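Local coordinates for sensor protein KdpD (Escherichia coli, PDB 4Y2F) that acts as a potassium-sensing histidine kinase, of which this fragment is the GAF domain, probably a regulatory or sensing module, at residues A63-A75 with Q88-L101. Residues are numbered along the deposited sequence; the frame is centred on the assembly and turned at random.
Sequences AIAQWSFDKGLPA and QILPLKSGEKTYGL
The F69 ring turns its edge to the backbone of strand 97-101, with Y99 C and G100 N lying near the ring plane and F69 CE1 3.7 Å from G100 N. That amide is buried here without a hydrogen-bonding partner. T98 O approaches the ring obliquely, while T98 CG2 packs against F69 CD1 at 3.6 Å, the two side chains running past each other in opposite directions. CG of F69 stands anti to its backbone N (chi1 173°), which carries the ring to the backbone of T98-G100; F69 CB rests separately on L101 CD2. The other methyl of L101, CD1, lies close on A65 O at 3.1 Å, with A65 CB beside it. I89 CG2 and L101 CD2 both press on S68 OG, a buried hydroxyl that donates a short 2.5 Å hydrogen bond to L73 O, tying the last helical turn to the chain leaving it. G72, with positive phi, ends the helix; its CA lies 3.3 Å from T98 OG1, and P91 CG packs on its carbonyl carbon. The K93 chain bends at chi3 (71°) to bring NZ 2.9 Å from G72 O, in the carbonyl plane and on a lone pair; NZ also donates to a water that bonds K71 O. Replacing K93 by an alanine would probably leave G72 O without its charged donor and remove the water-mediated link to K71 O. Beyond P74, whose CB meets L90 CD2, A75 and I89 form an antiparallel hydrogen-bonded pair (A75 N to I89 O 3.0 Å, I89 N to A75 O 2.8 Å). The helix thus covers one side of the antiparallel GAF sheet, segment 63-71 running at 31° to strand 88-94; L48 of strand 48-49 also touches F69 and L101, and L90 reaches L121 of helix 115-142.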
loop_
_atom_site.group_PDB
_atom_site.type_symbol
_atom_site.label_atom_id
_atom_site.label_comp_id
_atom_site.label_asym_id
_atom_site.label_seq_id
_atom_site.Cartn_x
_atom_site.Cartn_y
_atom_site.Cartn_z
ATOM N N ALA A 63 17.088 -21.717 -6.228
ATOM C CA ALA A 63 17.223 -21.997 -4.806
ATOM C C ALA A 63 17.484 -20.736 -3.996
ATOM O O ALA A 63 17.031 -20.642 -2.849
ATOM C CB ALA A 63 18.316 -23.046 -4.575
ATOM N N ILE A 64 18.184 -19.754 -4.569
ATOM C CA ILE A 64 18.354 -18.474 -3.894
ATOM C C ILE A 64 17.034 -17.709 -3.860
ATOM O O ILE A 64 16.697 -17.070 -2.853
ATOM C CB ILE A 64 19.506 -17.669 -4.525
ATOM C CG1 ILE A 64 20.807 -18.480 -4.460
ATOM C CG2 ILE A 64 19.658 -16.317 -3.846
ATOM C CD1 ILE A 64 21.258 -18.784 -3.046
ATOM N N ALA A 65 16.249 -17.799 -4.941
ATOM C CA ALA A 65 14.895 -17.251 -4.908
ATOM C C ALA A 65 14.083 -17.892 -3.788
ATOM O O ALA A 65 13.429 -17.194 -2.999
ATOM C CB ALA A 65 14.222 -17.457 -6.263
ATOM N N GLN A 66 14.131 -19.225 -3.683
ATOM C CA GLN A 66 13.433 -19.889 -2.588
ATOM C C GLN A 66 13.943 -19.403 -1.232
ATOM O O GLN A 66 13.150 -19.209 -0.300
ATOM C CB GLN A 66 13.563 -21.412 -2.714
ATOM C CG GLN A 66 12.626 -22.203 -1.797
ATOM C CD GLN A 66 11.160 -22.067 -2.178
ATOM O OE1 GLN A 66 10.786 -22.233 -3.342
ATOM N NE2 GLN A 66 10.318 -21.764 -1.189
ATOM N N TRP A 67 15.263 -19.207 -1.101
ATOM C CA TRP A 67 15.842 -18.687 0.141
ATOM C C TRP A 67 15.269 -17.317 0.485
ATOM O O TRP A 67 14.917 -17.046 1.642
ATOM C CB TRP A 67 17.365 -18.594 0.006
ATOM C CG TRP A 67 18.064 -17.930 1.194
ATOM C CD1 TRP A 67 18.553 -18.552 2.309
ATOM C CD2 TRP A 67 18.363 -16.534 1.356
ATOM N NE1 TRP A 67 19.128 -17.632 3.155
ATOM C CE2 TRP A 67 19.016 -16.385 2.599
ATOM C CE3 TRP A 67 18.123 -15.393 0.581
ATOM C CZ2 TRP A 67 19.437 -15.145 3.081
ATOM C CZ3 TRP A 67 18.545 -14.159 1.064
ATOM C CH2 TRP A 67 19.199 -14.048 2.296
ATOM N N SER A 68 15.187 -16.429 -0.511
ATOM C CA SER A 68 14.642 -15.097 -0.291
ATOM C C SER A 68 13.198 -15.167 0.195
ATOM O O SER A 68 12.807 -14.432 1.117
ATOM C CB SER A 68 14.754 -14.316 -1.603
ATOM O OG SER A 68 14.125 -13.043 -1.538
ATOM N N PHE A 69 12.390 -16.033 -0.425
ATOM C CA PHE A 69 10.996 -16.192 -0.018
ATOM C C PHE A 69 10.892 -16.783 1.381
ATOM O O PHE A 69 10.086 -16.332 2.205
ATOM C CB PHE A 69 10.264 -17.083 -1.025
ATOM C CG PHE A 69 8.867 -17.452 -0.604
ATOM C CD1 PHE A 69 7.828 -16.548 -0.754
ATOM C CD2 PHE A 69 8.593 -18.695 -0.048
ATOM C CE1 PHE A 69 6.546 -16.873 -0.364
ATOM C CE2 PHE A 69 7.308 -19.033 0.346
ATOM C CZ PHE A 69 6.281 -18.121 0.194
ATOM N N ASP A 70 11.690 -17.818 1.658
ATOM C CA ASP A 70 11.610 -18.499 2.944
ATOM C C ASP A 70 12.026 -17.580 4.087
ATOM O O ASP A 70 11.433 -17.624 5.173
ATOM C CB ASP A 70 12.498 -19.744 2.930
ATOM C CG ASP A 70 11.942 -20.867 2.052
ATOM O OD1 ASP A 70 10.749 -20.835 1.695
ATOM O OD2 ASP A 70 12.708 -21.802 1.736
ATOM N N LYS A 71 13.052 -16.755 3.868
ATOM C CA LYS A 71 13.600 -15.879 4.897
ATOM C C LYS A 71 12.970 -14.492 4.899
ATOM O O LYS A 71 13.182 -13.737 5.856
ATOM C CB LYS A 71 15.118 -15.723 4.712
ATOM C CG LYS A 71 15.892 -17.037 4.745
ATOM C CD LYS A 71 15.397 -17.910 5.874
ATOM C CE LYS A 71 16.250 -19.152 6.062
ATOM N NZ LYS A 71 15.658 -20.011 7.122
ATOM N N GLY A 72 12.209 -14.149 3.866
ATOM C CA GLY A 72 11.682 -12.799 3.738
ATOM C C GLY A 72 12.756 -11.746 3.578
ATOM O O GLY A 72 12.636 -10.650 4.134
ATOM N N LEU A 73 13.826 -12.068 2.852
ATOM C CA LEU A 73 14.976 -11.193 2.720
ATOM C C LEU A 73 15.318 -11.043 1.246
ATOM O O LEU A 73 15.211 -12.007 0.479
ATOM C CB LEU A 73 16.199 -11.782 3.445
ATOM C CG LEU A 73 16.170 -11.697 4.974
ATOM C CD1 LEU A 73 17.317 -12.506 5.570
ATOM C CD2 LEU A 73 16.246 -10.243 5.438
ATOM N N PRO A 74 15.735 -9.855 0.821
ATOM C CA PRO A 74 16.145 -9.675 -0.572
ATOM C C PRO A 74 17.484 -10.351 -0.852
ATOM O O PRO A 74 18.283 -10.624 0.054
ATOM C CB PRO A 74 16.274 -8.156 -0.693
ATOM C CG PRO A 74 16.687 -7.730 0.657
ATOM C CD PRO A 74 15.898 -8.624 1.606
ATOM N N ALA A 75 17.703 -10.639 -2.135
ATOM C CA ALA A 75 18.965 -11.165 -2.630
ATOM C C ALA A 75 19.237 -10.496 -3.978
ATOM O O ALA A 75 18.408 -9.748 -4.521
ATOM C CB ALA A 75 18.920 -12.695 -2.701
ATOM N N GLN A 88 17.562 -7.943 -9.166
ATOM C CA GLN A 88 17.213 -8.019 -7.755
ATOM C C GLN A 88 16.166 -9.104 -7.535
ATOM O O GLN A 88 15.306 -9.338 -8.383
ATOM C CB GLN A 88 16.630 -6.698 -7.268
ATOM C CG GLN A 88 17.560 -5.523 -7.465
ATOM C CD GLN A 88 17.034 -4.303 -6.770
ATOM O OE1 GLN A 88 16.199 -3.602 -7.311
ATOM N NE2 GLN A 88 17.498 -4.059 -5.552
ATOM N N ILE A 89 16.244 -9.759 -6.372
ATOM C CA ILE A 89 15.233 -10.710 -5.926
ATOM C C ILE A 89 14.604 -10.088 -4.684
ATOM O O ILE A 89 15.274 -9.928 -3.652
ATOM C CB ILE A 89 15.843 -12.076 -5.601
ATOM C CG1 ILE A 89 16.424 -12.705 -6.867
ATOM C CG2 ILE A 89 14.780 -12.984 -5.022
ATOM C CD1 ILE A 89 17.067 -14.066 -6.591
ATOM N N LEU A 90 13.319 -9.726 -4.774
ATOM C CA LEU A 90 12.669 -8.918 -3.736
ATOM C C LEU A 90 11.470 -9.642 -3.141
ATOM O O LEU A 90 10.541 -10.020 -3.880
ATOM C CB LEU A 90 12.239 -7.559 -4.299
ATOM C CG LEU A 90 13.409 -6.753 -4.859
ATOM C CD1 LEU A 90 12.870 -5.510 -5.531
ATOM C CD2 LEU A 90 14.402 -6.380 -3.769
ATOM N N PRO A 91 11.422 -9.838 -1.834
ATOM C CA PRO A 91 10.217 -10.425 -1.237
ATOM C C PRO A 91 9.036 -9.466 -1.285
ATOM O O PRO A 91 9.173 -8.254 -1.100
ATOM C CB PRO A 91 10.641 -10.717 0.203
ATOM C CG PRO A 91 11.762 -9.768 0.471
ATOM C CD PRO A 91 12.488 -9.604 -0.847
ATOM N N LEU A 92 7.865 -10.030 -1.571
ATOM C CA LEU A 92 6.607 -9.282 -1.523
ATOM C C LEU A 92 6.022 -9.493 -0.135
ATOM O O LEU A 92 5.319 -10.478 0.115
ATOM C CB LEU A 92 5.665 -9.782 -2.609
ATOM C CG LEU A 92 6.308 -9.724 -3.994
ATOM C CD1 LEU A 92 5.435 -10.416 -5.029
ATOM C CD2 LEU A 92 6.589 -8.275 -4.411
ATOM N N LYS A 93 6.304 -8.568 0.780
ATOM C CA LYS A 93 6.005 -8.760 2.187
ATOM C C LYS A 93 4.935 -7.791 2.656
ATOM O O LYS A 93 4.940 -6.612 2.287
ATOM C CB LYS A 93 7.236 -8.513 3.056
ATOM C CG LYS A 93 8.430 -9.344 2.716
ATOM C CD LYS A 93 9.576 -9.046 3.670
ATOM C CE LYS A 93 9.302 -9.577 5.061
ATOM N NZ LYS A 93 10.549 -9.583 5.899
ATOM N N SER A 94 4.031 -8.291 3.480
ATOM C CA SER A 94 3.127 -7.440 4.237
ATOM C C SER A 94 3.344 -7.790 5.699
ATOM O O SER A 94 3.071 -8.922 6.116
ATOM C CB SER A 94 1.680 -7.665 3.825
ATOM O OG SER A 94 0.830 -6.879 4.633
ATOM N N GLY A 95 3.854 -6.832 6.466
ATOM C CA GLY A 95 4.283 -7.153 7.813
ATOM C C GLY A 95 5.470 -8.094 7.754
ATOM O O GLY A 95 6.399 -7.912 6.957
ATOM N N GLU A 96 5.424 -9.135 8.577
ATOM C CA GLU A 96 6.492 -10.125 8.613
ATOM C C GLU A 96 6.281 -11.276 7.635
ATOM O O GLU A 96 7.172 -12.121 7.498
ATOM C CB GLU A 96 6.667 -10.664 10.036
ATOM C CG GLU A 96 6.722 -9.587 11.122
ATOM C CD GLU A 96 7.994 -8.746 11.096
ATOM O OE1 GLU A 96 8.822 -8.913 10.174
ATOM O OE2 GLU A 96 8.170 -7.915 12.013
ATOM N N LYS A 97 5.150 -11.317 6.934
ATOM C CA LYS A 97 4.797 -12.435 6.070
ATOM C C LYS A 97 5.140 -12.125 4.621
ATOM O O LYS A 97 4.840 -11.038 4.117
ATOM C CB LYS A 97 3.308 -12.765 6.172
ATOM C CG LYS A 97 3.006 -13.974 7.054
ATOM C CD LYS A 97 3.738 -13.879 8.383
ATOM C CE LYS A 97 3.745 -15.211 9.114
ATOM N NZ LYS A 97 4.651 -15.191 10.295
ATOM N N THR A 98 5.742 -13.098 3.945
ATOM C CA THR A 98 6.100 -12.980 2.539
ATOM C C THR A 98 5.099 -13.785 1.717
ATOM O O THR A 98 4.861 -14.967 2.003
ATOM C CB THR A 98 7.537 -13.455 2.329
ATOM O OG1 THR A 98 8.407 -12.645 3.122
ATOM C CG2 THR A 98 7.943 -13.308 0.879
ATOM N N TYR A 99 4.478 -13.135 0.736
ATOM C CA TYR A 99 3.428 -13.745 -0.066
ATOM C C TYR A 99 3.900 -14.131 -1.453
ATOM O O TYR A 99 3.152 -14.775 -2.194
ATOM C CB TYR A 99 2.233 -12.786 -0.175
ATOM C CG TYR A 99 1.547 -12.618 1.158
ATOM C CD1 TYR A 99 1.990 -11.669 2.072
ATOM C CD2 TYR A 99 0.501 -13.448 1.527
ATOM C CE1 TYR A 99 1.399 -11.543 3.308
ATOM C CE2 TYR A 99 -0.107 -13.319 2.751
ATOM C CZ TYR A 99 0.347 -12.367 3.643
ATOM O OH TYR A 99 -0.251 -12.253 4.873
ATOM N N GLY A 100 5.123 -13.758 -1.806
ATOM C CA GLY A 100 5.654 -14.044 -3.117
ATOM C C GLY A 100 6.974 -13.317 -3.263
ATOM O O GLY A 100 7.498 -12.754 -2.301
ATOM N N LEU A 101 7.509 -13.366 -4.481
ATOM C CA LEU A 101 8.734 -12.645 -4.792
ATOM C C LEU A 101 8.550 -11.960 -6.131
ATOM O O LEU A 101 7.724 -12.367 -6.954
ATOM C CB LEU A 101 9.919 -13.583 -5.015
ATOM C CG LEU A 101 10.447 -14.487 -3.925
ATOM C CD1 LEU A 101 11.636 -15.183 -4.541
ATOM C CD2 LEU A 101 10.878 -13.682 -2.718
HETATM O O HOH W 1 12.565 -11.433 7.249
HETATM O O HOH W 2 18.028 -7.005 -4.048
#